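Side-chain contacts in TetR transcriptional regulator (Chloroflexus aurantiacus, PDB 3QBM), which probably binds DNA to regulate transcription, as other TetR-family proteins do, and carries magnesium in its C-terminal domain: residues G43-R46 with S50-Q53; N108-S113 with E122-V127; I162-G167 with T186-Y191. One frame throughout, in Å; residues are numbered along the deposited sequence. Where two conformers were deposited one is given.

Contact 1: residues G43-R46 with S50-Q53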
ATOM      1  N   GLY A  43     -28.239   9.596  17.778  1.00 26.13           N
ATOM      2  CA  GLY A  43     -28.886   9.176  16.529  1.00 30.40           C
ATOM      3  C   GLY A  43     -28.063   8.109  15.825  1.00 29.62           C
ATOM      4  O   GLY A  43     -28.619   7.181  15.203  1.00 34.17           O
ATOM      5  N   ILE A  44     -26.737   8.237  15.910  1.00 25.02           N
ATOM      6  CA  ILE A  44     -25.829   7.245  15.348  1.00 24.17           C
ATOM      7  C   ILE A  44     -25.840   5.951  16.165  1.00 24.20           C
ATOM      8  O   ILE A  44     -25.972   4.861  15.614  1.00 24.83           O
ATOM      9  CB  ILE A  44     -24.387   7.792  15.275  1.00 23.01           C
ATOM     10  CG1 ILE A  44     -24.342   9.056  14.395  1.00 27.50           C
ATOM     11  CG2 ILE A  44     -23.405   6.707  14.765  1.00 19.52           C
ATOM     12  CD1 ILE A  44     -22.984   9.600  14.202  1.00 26.59           C
ATOM     13  N   TYR A  45     -25.730   6.063  17.482  1.00 22.55           N
ATOM     14  CA  TYR A  45     -25.610   4.878  18.321  1.00 25.46           C
ATOM     15  C   TYR A  45     -26.945   4.202  18.681  1.00 28.52           C
ATOM     16  O   TYR A  45     -26.983   3.177  19.363  1.00 31.46           O
ATOM     17  CB  TYR A  45     -24.744   5.207  19.544  1.00 26.27           C
ATOM     18  CG  TYR A  45     -23.302   5.475  19.172  1.00 23.11           C
ATOM     19  CD1 TYR A  45     -22.603   4.615  18.305  1.00 22.01           C
ATOM     20  CD2 TYR A  45     -22.616   6.576  19.673  1.00 23.52           C
ATOM     21  CE1 TYR A  45     -21.279   4.841  17.983  1.00 25.39           C
ATOM     22  CE2 TYR A  45     -21.286   6.797  19.343  1.00 21.63           C
ATOM     23  CZ  TYR A  45     -20.631   5.939  18.501  1.00 25.03           C
ATOM     24  OH  TYR A  45     -19.311   6.177  18.164  1.00 26.23           O
ATOM     25  N   ARG A  46     -28.041   4.787  18.234  1.00 31.95           N
ATOM     26  CA  ARG A  46     -29.310   4.082  18.199  1.00 36.22           C
ATOM     27  C   ARG A  46     -29.144   2.905  17.194  1.00 36.12           C
ATOM     28  O   ARG A  46     -29.657   1.798  17.407  1.00 39.10           O
ATOM     29  CB  ARG A  46     -30.403   5.063  17.753  1.00 39.73           C
ATOM     30  CG  ARG A  46     -31.729   4.476  17.249  1.00 46.77           C
ATOM     31  CD  ARG A  46     -32.530   3.769  18.323  1.00 52.73           C
ATOM     32  NE  ARG A  46     -33.973   3.610  18.056  1.00 57.91           N
ATOM     33  CZ  ARG A  46     -34.572   3.486  16.861  1.00 60.99           C
ATOM     34  NH1 ARG A  46     -33.907   3.458  15.704  1.00 64.38           N
ATOM     35  NH2 ARG A  46     -35.895   3.361  16.824  1.00 63.07           N
ATOM     36  N   SER A  50     -21.468   0.698  18.831  1.00 25.11           N
ATOM     37  CA  SER A  50     -20.186   1.320  19.124  1.00 23.61           C
ATOM     38  C   SER A  50     -19.545   1.839  17.844  1.00 20.47           C
ATOM     39  O   SER A  50     -19.959   1.506  16.742  1.00 19.58           O
ATOM     40  CB  SER A  50     -19.246   0.296  19.764  1.00 23.31           C
ATOM     41  OG  SER A  50     -18.865  -0.682  18.805  1.00 25.03           O
ATOM     42  N   LYS A  51     -18.501   2.634  18.015  1.00 18.81           N
ATOM     43  CA  LYS A  51     -17.685   3.084  16.883  1.00 19.80           C
ATOM     44  C   LYS A  51     -17.062   1.886  16.148  1.00 18.29           C
ATOM     45  O   LYS A  51     -16.947   1.883  14.900  1.00 19.70           O
ATOM     46  CB  LYS A  51     -16.578   4.024  17.386  1.00 21.24           C
ATOM     47  CG  LYS A  51     -15.875   4.741  16.258  1.00 19.30           C
ATOM     48  CD  LYS A  51     -14.702   5.505  16.710  1.00 25.89           C
ATOM     49  CE  LYS A  51     -13.856   5.929  15.502  1.00 21.78           C
ATOM     50  NZ  LYS A  51     -12.614   6.524  15.981  1.00 26.09           N
ATOM     51  N   GLU A  52     -16.699   0.853  16.912  1.00 19.31           N
ATOM     52  CA  GLU A  52     -16.092  -0.359  16.347  1.00 21.70           C
ATOM     53  C   GLU A  52     -17.055  -1.075  15.396  1.00 21.51           C
ATOM     54  O   GLU A  52     -16.677  -1.411  14.276  1.00 22.93           O
ATOM     55  CB  GLU A  52     -15.608  -1.315  17.448  1.00 23.17           C
ATOM     56  CG  GLU A  52     -14.358  -0.832  18.264  1.00 28.42           C
ATOM     57  CD  GLU A  52     -14.580   0.423  19.132  1.00 40.96           C
ATOM     58  OE1 GLU A  52     -15.694   0.654  19.653  1.00 26.73           O
ATOM     59  OE2 GLU A  52     -13.609   1.200  19.302  1.00 48.56           O
ATOM     60  N   GLN A  53     -18.296  -1.269  15.822  1.00 19.97           N
ATOM     61  CA  GLN A  53     -19.289  -1.941  14.996  1.00 21.92           C
ATOM     62  C   GLN A  53     -19.557  -1.089  13.772  1.00 22.35           C
ATOM     63  O   GLN A  53     -19.645  -1.624  12.643  1.00 23.36           O
ATOM     64  CB  GLN A  53     -20.587  -2.211  15.784  1.00 23.72           C
ATOM     65  CG  GLN A  53     -21.591  -3.120  15.082  1.00 27.09           C
ATOM     66  CD  GLN A  53     -22.936  -3.153  15.804  1.00 35.76           C
ATOM     67  OE1 GLN A  53     -23.633  -2.146  15.862  1.00 32.87           O
ATOM     68  NE2 GLN A  53     -23.307  -4.309  16.349  1.00 41.74           N
TER
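Ser50 meets Tyr45 through its backbone, not its hydroxyl: Tyr45 CE1 lies 3.5 Å from Ser50 C, and this carbon and Lys51 N, at the entry to helix 51-74, approach the ring obliquely. CB of Ser50 points away from the tyrosine, and OG caps the helix, accepting from Gln53 N at 3.1 Å from Ser50 OG in a nearly straight bond (166°). A short hydroxyl suits this N-cap post because it can fold back on the first turn. Next along the chain, Tyr45 OH rests 3.6 Å from Lys51 CB, the two side chains lying side by side and pointing the same way. With CG anti to the backbone N (chi1 -169°) and the rest of the chain extended, the lysine runs on past the phenol until NZ bonds to the carbonyl oxygens of Thr28 and Tyr25. Were the Tyr45 ring cut back to an alanine, the 50-51 peptide would probably lose its cover and Ile30 of helix 30-37 a packing partner. Between residues 43-46 and 50-53 the contact is van der Waals, with no hydrogen bond, while a polar bond fixes the capped turn itself.

Contact 2: residues N108-S113 with E122-V127. With MG (magnesium ion), chain C.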
ATOM      1  N   ASN A 108      -6.098   1.093   1.878  1.00 13.27           N
ATOM      2  CA  ASN A 108      -6.059   1.981   3.023  1.00 10.70           C
ATOM      3  C   ASN A 108      -6.340   1.238   4.357  1.00 12.55           C
ATOM      4  O   ASN A 108      -5.673   1.491   5.376  1.00 13.76           O
ATOM      5  CB  ASN A 108      -7.047   3.126   2.840  1.00 12.89           C
ATOM      6  CG  ASN A 108      -6.661   4.088   1.726  1.00 12.93           C
ATOM      7  OD1 ASN A 108      -5.545   4.053   1.184  1.00 15.10           O
ATOM      8  ND2 ASN A 108      -7.613   4.947   1.357  1.00 17.48           N
ATOM      9  N   THR A 109      -7.329   0.333   4.373  1.00 12.15           N
ATOM     10  CA  THR A 109      -7.676  -0.413   5.573  1.00 12.64           C
ATOM     11  C   THR A 109      -6.605  -1.453   5.877  1.00 13.96           C
ATOM     12  O   THR A 109      -6.349  -1.714   7.047  1.00 14.34           O
ATOM     13  CB  THR A 109      -9.066  -1.070   5.473  1.00 13.20           C
ATOM     14  OG1 THR A 109     -10.068  -0.071   5.183  1.00 15.79           O
ATOM     15  CG2 THR A 109      -9.417  -1.851   6.756  1.00 15.24           C
ATOM     16  N   ALA A 110      -5.925  -1.984   4.847  1.00 14.27           N
ATOM     17  CA  ALA A 110      -4.848  -2.929   5.071  1.00 15.56           C
ATOM     18  C   ALA A 110      -3.757  -2.307   5.913  1.00 13.66           C
ATOM     19  O   ALA A 110      -3.310  -2.932   6.854  1.00 13.55           O
ATOM     20  CB  ALA A 110      -4.223  -3.411   3.736  1.00 15.58           C
ATOM     21  N   ILE A 111      -3.275  -1.124   5.515  1.00 12.11           N
ATOM     22  CA  ILE A 111      -2.174  -0.493   6.227  1.00 14.42           C
ATOM     23  C   ILE A 111      -2.529  -0.202   7.695  1.00 15.63           C
ATOM     24  O   ILE A 111      -1.709  -0.397   8.592  1.00 15.19           O
ATOM     25  CB  ILE A 111      -1.665   0.778   5.503  1.00 13.86           C
ATOM     26  CG1 ILE A 111      -0.622   0.415   4.440  1.00 18.63           C
ATOM     27  CG2 ILE A 111      -1.004   1.764   6.472  1.00 15.94           C
ATOM     28  CD1 ILE A 111      -0.989  -0.683   3.553  1.00 25.04           C
ATOM     29  N   GLU A 112      -3.762   0.240   7.955  1.00 16.28           N
ATOM     30  CA  GLU A 112      -4.150   0.515   9.340  1.00 17.43           C
ATOM     31  C   GLU A 112      -4.373  -0.741  10.167  1.00 15.49           C
ATOM     32  O   GLU A 112      -3.894  -0.843  11.313  1.00 15.06           O
ATOM     33  CB  GLU A 112      -5.419   1.360   9.410  1.00 19.76           C
ATOM     34  CG  GLU A 112      -5.732   1.768  10.884  1.00 24.87           C
ATOM     35  CD  GLU A 112      -6.621   2.993  11.034  1.00 25.99           C
ATOM     36  OE1 GLU A 112      -7.244   3.402  10.043  1.00 26.36           O
ATOM     37  OE2 GLU A 112      -6.661   3.568  12.151  1.00 29.89           O
ATOM     38  N   SER A 113      -5.102  -1.697   9.594  1.00 15.43           N
ATOM     39  CA  SER A 113      -5.539  -2.877  10.349  1.00 14.93           C
ATOM     40  C   SER A 113      -4.517  -3.997  10.488  1.00 14.74           C
ATOM     41  O   SER A 113      -4.621  -4.811  11.401  1.00 15.80           O
ATOM     42  CB  SER A 113      -6.807  -3.470   9.723  1.00 16.80           C
ATOM     43  OG  SER A 113      -6.554  -4.094   8.449  1.00 19.20           O
ATOM     44  N   GLU A 122      -9.173  -9.435   8.797  1.00 19.28           N
ATOM     45  CA  GLU A 122      -9.836 -10.600   8.242  1.00 21.25           C
ATOM     46  C   GLU A 122     -10.755 -10.201   7.100  1.00 21.50           C
ATOM     47  O   GLU A 122     -10.886 -10.919   6.114  1.00 23.46           O
ATOM     48  CB  GLU A 122     -10.640 -11.333   9.324  1.00 22.94           C
ATOM     49  CG  GLU A 122     -11.180 -12.652   8.804  1.00 30.81           C
ATOM     50  CD  GLU A 122     -11.839 -13.496   9.890  1.00 46.36           C
ATOM     51  OE1 GLU A 122     -12.426 -12.923  10.834  1.00 42.61           O
ATOM     52  OE2 GLU A 122     -11.779 -14.739   9.782  1.00 56.19           O
ATOM     53  N   ARG A 123     -11.417  -9.058   7.255  1.00 21.43           N
ATOM     54  CA  ARG A 123     -12.284  -8.524   6.204  1.00 22.29           C
ATOM     55  C   ARG A 123     -11.494  -8.092   4.949  1.00 22.00           C
ATOM     56  O   ARG A 123     -11.932  -8.344   3.818  1.00 17.80           O
ATOM     57  CB  ARG A 123     -13.104  -7.370   6.751  1.00 21.06           C
ATOM     58  CG  ARG A 123     -14.380  -7.820   7.443  1.00 25.74           C
ATOM     59  CD  ARG A 123     -14.950  -6.680   8.237  1.00 32.10           C
ATOM     60  NE  ARG A 123     -16.405  -6.732   8.336  1.00 31.32           N
ATOM     61  CZ  ARG A 123     -17.108  -7.430   9.222  1.00 31.09           C
ATOM     62  NH1 ARG A 123     -16.533  -8.193  10.134  1.00 26.77           N
ATOM     63  NH2 ARG A 123     -18.429  -7.338   9.195  1.00 30.17           N
ATOM     64  N   VAL A 124     -10.346  -7.447   5.169  1.00 17.13           N
ATOM     65  CA  VAL A 124      -9.470  -7.065   4.078  1.00 17.02           C
ATOM     66  C   VAL A 124      -9.013  -8.339   3.392  1.00 15.79           C
ATOM     67  O   VAL A 124      -9.104  -8.423   2.159  1.00 16.68           O
ATOM     68  CB  VAL A 124      -8.284  -6.162   4.540  1.00 15.44           C
ATOM     69  CG1 VAL A 124      -7.249  -5.883   3.394  1.00 13.81           C
ATOM     70  CG2 VAL A 124      -8.809  -4.823   5.053  1.00 18.80           C
ATOM     71  N   ARG A 125      -8.572  -9.335   4.166  1.00 16.48           N
ATOM     72  CA  ARG A 125      -8.110 -10.603   3.591  1.00 19.05           C
ATOM     73  C   ARG A 125      -9.189 -11.271   2.753  1.00 18.66           C
ATOM     74  O   ARG A 125      -8.908 -11.795   1.679  1.00 17.24           O
ATOM     75  CB  ARG A 125      -7.547 -11.536   4.667  1.00 15.07           C
ATOM     76  CG  ARG A 125      -7.148 -12.915   4.189  1.00 25.31           C
ATOM     77  CD  ARG A 125      -6.435 -13.641   5.330  1.00 34.43           C
ATOM     78  NE  ARG A 125      -5.753 -14.847   4.884  1.00 37.69           N
ATOM     79  CZ  ARG A 125      -4.903 -15.553   5.623  1.00 39.53           C
ATOM     80  NH1 ARG A 125      -4.602 -15.189   6.869  1.00 45.26           N
ATOM     81  NH2 ARG A 125      -4.340 -16.631   5.109  1.00 43.39           N
ATOM     82  N   ALA A 126     -10.426 -11.236   3.237  1.00 19.65           N
ATOM     83  CA  ALA A 126     -11.559 -11.797   2.495  1.00 19.00           C
ATOM     84  C   ALA A 126     -11.725 -11.108   1.114  1.00 20.53           C
ATOM     85  O   ALA A 126     -11.965 -11.786   0.102  1.00 19.29           O
ATOM     86  CB  ALA A 126     -12.833 -11.699   3.331  1.00 20.90           C
ATOM     87  N   VAL A 127     -11.552  -9.792   1.050  1.00 17.58           N
ATOM     88  CA  VAL A 127     -11.626  -9.098  -0.244  1.00 19.58           C
ATOM     89  C   VAL A 127     -10.500  -9.516  -1.176  1.00 18.61           C
ATOM     90  O   VAL A 127     -10.762  -9.828  -2.356  1.00 17.09           O
ATOM     91  CB  VAL A 127     -11.727  -7.567  -0.160  1.00 20.23           C
ATOM     92  CG1 VAL A 127     -11.607  -6.933  -1.600  1.00 17.79           C
ATOM     93  CG2 VAL A 127     -13.051  -7.168   0.543  1.00 20.35           C
TER
HETATM   94 MG    MG C 200      -0.074  -1.138   9.527  1.00 16.74          MG
HETATM   95  O   HOH W   1      -1.225  -1.206  11.482  1.00 15.57           O
HETATM   96  O   HOH W   2       0.918  -1.369   7.714  1.00 12.20           O
HETATM   97  O   HOH W   3       0.646   0.704   9.724  1.00 14.09           O
HETATM   98  O   HOH W   4       1.538  -2.031  10.608  1.00 17.09           O
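Within the all-helical C-terminal domain of this TetR-family protein, the magnesium-bearing helix 105-113 packs against helix 118-144 through Thr109, Ala110 and Ser113 on one side and Val124 on the other. The two short segments run roughly antiparallel, their axes 9.6 Å apart at an angle of 143°. Val124 divides its two methyls between neighbouring residues. Val124 CG1, anti to the backbone N (chi1 173°), reaches Ala110 CB at 3.9 Å, and Val124 CG2 presses on Thr109 CG2 at 3.5 Å, tighter than usual for two carbons. A branched valine suits this place because one compact side chain can fill both positions, and the small Ala110 lets the backbones come close, with the CA atoms of Ala110 and Val124 6.3 Å apart. Phe59 of helix 51-74 also touches Thr109 and Val124, joining the N-terminal part of the chain to this packing, and Ile174 of the second subunit packs on Ala110.

Thr109 shows its methyl to the valine while OG1 bonds to Pro105 O one turn back and to Tyr25 OH, so its polar end is satisfied in a buried setting. On the same helix, away from Val124, Ile111 O binds the magnesium ion at 2.0 Å; Asp114 OD1 and four waters complete six ligands, and one of these waters also donates to Glu112 O. Ser113 OG lies near Val124 CG2, but its hydroxyl is turned back on its own helix, donating to Thr109 O at 2.8 Å from above the carbonyl plane, 42° out of it, so that this oxygen accepts from both OG and N of Ser113.

Contact 3: residues I162-G167 with T186-Y191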
ATOM      1  N   ILE A 162      -2.378  -8.017  -8.029  1.00 11.82           N
ATOM      2  CA  ILE A 162      -2.874  -7.240  -6.889  1.00 12.70           C
ATOM      3  C   ILE A 162      -1.805  -6.354  -6.251  1.00 11.86           C
ATOM      4  O   ILE A 162      -2.057  -5.176  -5.967  1.00 12.72           O
ATOM      5  CB  ILE A 162      -3.526  -8.151  -5.817  1.00 11.98           C
ATOM      6  CG1 ILE A 162      -4.736  -8.840  -6.426  1.00 12.62           C
ATOM      7  CG2 ILE A 162      -3.906  -7.340  -4.545  1.00 13.34           C
ATOM      8  CD1 ILE A 162      -5.237 -10.084  -5.578  1.00 12.53           C
ATOM      9  N   ALA A 163      -0.623  -6.922  -6.065  1.00 10.73           N
ATOM     10  CA  ALA A 163       0.524  -6.201  -5.489  1.00 12.55           C
ATOM     11  C   ALA A 163       0.859  -5.025  -6.389  1.00 14.13           C
ATOM     12  O   ALA A 163       0.993  -3.877  -5.910  1.00 12.64           O
ATOM     13  CB  ALA A 163       1.774  -7.111  -5.358  1.00 11.45           C
ATOM     14  N   THR A 164       1.009  -5.288  -7.681  1.00 12.28           N
ATOM     15  CA  THR A 164       1.410  -4.226  -8.614  1.00 12.45           C
ATOM     16  C   THR A 164       0.441  -3.078  -8.672  1.00 12.33           C
ATOM     17  O   THR A 164       0.856  -1.886  -8.602  1.00 10.31           O
ATOM     18  CB  THR A 164       1.612  -4.798 -10.017  1.00 11.79           C
ATOM     19  OG1 THR A 164       2.574  -5.869  -9.931  1.00 12.45           O
ATOM     20  CG2 THR A 164       2.142  -3.714 -10.991  1.00 15.27           C
HETATM   21  N   MSE A 165      -0.828  -3.417  -8.839  1.00 11.45           N
HETATM   22  CA  MSE A 165      -1.866  -2.411  -9.031  1.00 10.21           C
HETATM   23  C   MSE A 165      -2.100  -1.625  -7.739  1.00 11.11           C
HETATM   24  O   MSE A 165      -2.196  -0.398  -7.780  1.00 12.34           O
HETATM   25  CB  MSE A 165      -3.159  -3.011  -9.603  1.00 11.59           C
HETATM   26  CG  MSE A 165      -3.038  -3.583 -11.013  1.00 10.40           C
HETATM   27 SE   MSE A 165      -1.982  -2.582 -12.344  0.75 11.84          SE
HETATM   28  CE  MSE A 165      -3.106  -0.999 -12.536  1.00 12.88           C
ATOM     29  N   GLU A 166      -2.124  -2.292  -6.585  1.00 10.81           N
ATOM     30  CA  GLU A 166      -2.326  -1.594  -5.331  1.00 11.82           C
ATOM     31  C   GLU A 166      -1.133  -0.705  -4.998  1.00 13.25           C
ATOM     32  O   GLU A 166      -1.338   0.416  -4.523  1.00 12.90           O
ATOM     33  CB  GLU A 166      -2.600  -2.558  -4.164  1.00 12.74           C
ATOM     34  CG  GLU A 166      -3.962  -3.189  -4.190  1.00 15.55           C
ATOM     35  CD  GLU A 166      -5.087  -2.251  -3.798  1.00 16.35           C
ATOM     36  OE1 GLU A 166      -5.008  -1.025  -4.044  1.00 20.80           O
ATOM     37  OE2 GLU A 166      -6.051  -2.761  -3.230  1.00 24.02           O
ATOM     38  N   GLY A 167       0.101  -1.187  -5.229  1.00 11.11           N
ATOM     39  CA  GLY A 167       1.306  -0.343  -5.075  1.00 11.91           C
ATOM     40  C   GLY A 167       1.286   0.906  -5.982  1.00 12.46           C
ATOM     41  O   GLY A 167       1.644   2.026  -5.589  1.00 12.09           O
ATOM     42  N   THR A 186       0.264  -0.930 -18.160  1.00 11.75           N
ATOM     43  CA  THR A 186       0.929  -1.275 -19.428  0.60 11.47           C
ATOM     44  C   THR A 186       1.885  -2.451 -19.237  1.00 14.17           C
ATOM     45  O   THR A 186       1.909  -3.384 -20.014  1.00 12.21           O
ATOM     46  CB  THR A 186       1.633  -0.026 -20.006  0.60 11.36           C
ATOM     47  OG1 THR A 186       0.623   0.923 -20.351  0.60 13.95           O
ATOM     48  CG2 THR A 186       2.553  -0.328 -21.218  0.60  9.62           C
ATOM     49  N   HIS A 187       2.662  -2.399 -18.170  1.00 13.98           N
ATOM     50  CA  HIS A 187       3.577  -3.493 -17.901  1.00 14.56           C
ATOM     51  C   HIS A 187       2.852  -4.831 -17.790  1.00 11.79           C
ATOM     52  O   HIS A 187       3.217  -5.789 -18.454  1.00 12.44           O
ATOM     53  CB  HIS A 187       4.299  -3.277 -16.590  1.00 12.93           C
ATOM     54  CG  HIS A 187       5.147  -4.434 -16.217  1.00  8.98           C
ATOM     55  ND1 HIS A 187       6.294  -4.748 -16.912  1.00 15.37           N
ATOM     56  CD2 HIS A 187       5.036  -5.347 -15.221  1.00 17.68           C
ATOM     57  CE1 HIS A 187       6.830  -5.835 -16.373  1.00 25.12           C
ATOM     58  NE2 HIS A 187       6.107  -6.193 -15.327  1.00 21.21           N
ATOM     59  N   LEU A 188       1.825  -4.893 -16.962  1.00  9.83           N
ATOM     60  CA  LEU A 188       1.093  -6.143 -16.772  1.00  9.58           C
ATOM     61  C   LEU A 188       0.270  -6.573 -17.989  1.00  9.38           C
ATOM     62  O   LEU A 188       0.207  -7.752 -18.303  1.00 13.27           O
ATOM     63  CB  LEU A 188       0.241  -6.110 -15.498  1.00 10.59           C
ATOM     64  CG  LEU A 188       1.057  -6.170 -14.184  1.00 13.18           C
ATOM     65  CD1 LEU A 188       0.080  -5.986 -13.022  1.00 16.81           C
ATOM     66  CD2 LEU A 188       1.939  -7.436 -14.035  1.00 13.52           C
ATOM     67  N   ALA A 189      -0.374  -5.643 -18.664  1.00 13.53           N
ATOM     68  CA  ALA A 189      -1.124  -5.984 -19.855  1.00 11.53           C
ATOM     69  C   ALA A 189      -0.201  -6.586 -20.900  1.00 13.45           C
ATOM     70  O   ALA A 189      -0.556  -7.565 -21.570  1.00 11.09           O
ATOM     71  CB  ALA A 189      -1.853  -4.751 -20.410  1.00 12.64           C
ATOM     72  N   THR A 190       0.993  -6.005 -21.026  1.00 13.52           N
ATOM     73  CA  THR A 190       1.967  -6.437 -22.009  1.00 12.07           C
ATOM     74  C   THR A 190       2.504  -7.810 -21.592  1.00 12.06           C
ATOM     75  O   THR A 190       2.556  -8.745 -22.409  1.00 12.67           O
ATOM     76  CB  THR A 190       3.087  -5.395 -22.178  1.00 17.53           C
ATOM     77  OG1 THR A 190       2.515  -4.162 -22.625  1.00 16.20           O
ATOM     78  CG2 THR A 190       4.096  -5.875 -23.201  1.00 18.68           C
ATOM     79  N   TYR A 191       2.838  -7.962 -20.312  1.00 13.24           N
ATOM     80  CA  TYR A 191       3.337  -9.243 -19.796  1.00 10.89           C
ATOM     81  C   TYR A 191       2.307 -10.363 -20.005  1.00 14.10           C
ATOM     82  O   TYR A 191       2.633 -11.438 -20.514  1.00 14.40           O
ATOM     83  CB  TYR A 191       3.694  -9.109 -18.318  1.00 13.35           C
ATOM     84  CG  TYR A 191       3.814 -10.418 -17.596  1.00 11.39           C
ATOM     85  CD1 TYR A 191       4.890 -11.292 -17.862  1.00 21.32           C
ATOM     86  CD2 TYR A 191       2.893 -10.795 -16.593  1.00 20.39           C
ATOM     87  CE1 TYR A 191       5.007 -12.508 -17.168  1.00 27.17           C
ATOM     88  CE2 TYR A 191       3.017 -11.994 -15.913  1.00 21.02           C
ATOM     89  CZ  TYR A 191       4.075 -12.849 -16.211  1.00 28.90           C
ATOM     90  OH  TYR A 191       4.211 -14.046 -15.528  1.00 31.71           O
TER
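Apolar contact joins the segments, and within residues 186-191 it is Leu188 that makes it. Leu188 CD1 touches Thr164 CB at 3.6 Å and Thr164 CG2 at 3.7 Å, the two side chains meeting tip to tip. Because the backbones stand well apart here, with 8.4 Å between the CA atoms of Thr164 and Leu188, a leucine suits the place, being long enough to span the distance. The same methyl, Leu188 CD1, lies 4.0 Å from SE of Met165, a selenomethionine whose chain slides past the leucine in the opposite direction. Bends at chi2 (-41°) and chi3 (-67°) curl that chain, and its selenium comes up to the leucine methyl although CB does not point that way.

Hydrogen bonds stay within the helices or cross to the other subunit. Thr164 turns OG1 back to Leu160 O, one turn earlier, which settles its hydroxyl in a buried place, and CB and CG2 make the closer contacts to the leucine. On the other helix, Thr190 OG1 donates to Thr186 O at 2.8 Å; Thr190 N bonds to the same oxygen from the opposite face of its plane. Across the dimer, His187 NE2 is hydrogen-bonded to His187 NE2 of the second subunit, and the rings of His187 and Tyr191 meet Tyr191 and His187 of that subunit edge-to-face.

Around the contact, Leu88 of helix 80-92 packs on both Met165 and Leu188, Ala184 of helix 179-196 on Thr164 and Met165, and Trp131 of helix 118-144 on Ile162 and Glu166, so that helix 154-175 is packed among these three helices.

In the fold
Contact 1 is a surface contact in the N-terminal part of the chain, with its predicted helix-turn-helix, whereas contacts 2 and 3 are buried and share the C-terminal domain. Contacts 1 and 3 lie on opposite sides of the chain's centre, their own centres about 39 Å apart. No two contacts share a helix, yet helix 51-74, which begins in contact 1, sends Phe59 against contact 2, and helix 118-144 of contact 2 also packs on the 162-167 segment. None has a hydrogen bond between its segments: an aromatic ring on backbone serves at the surface, while apolar side chains meet inside, methyl groups in contact 2 and a leucine methyl against threonine and selenium in contact 3. Contacts 2 and 3 both touch the second subunit.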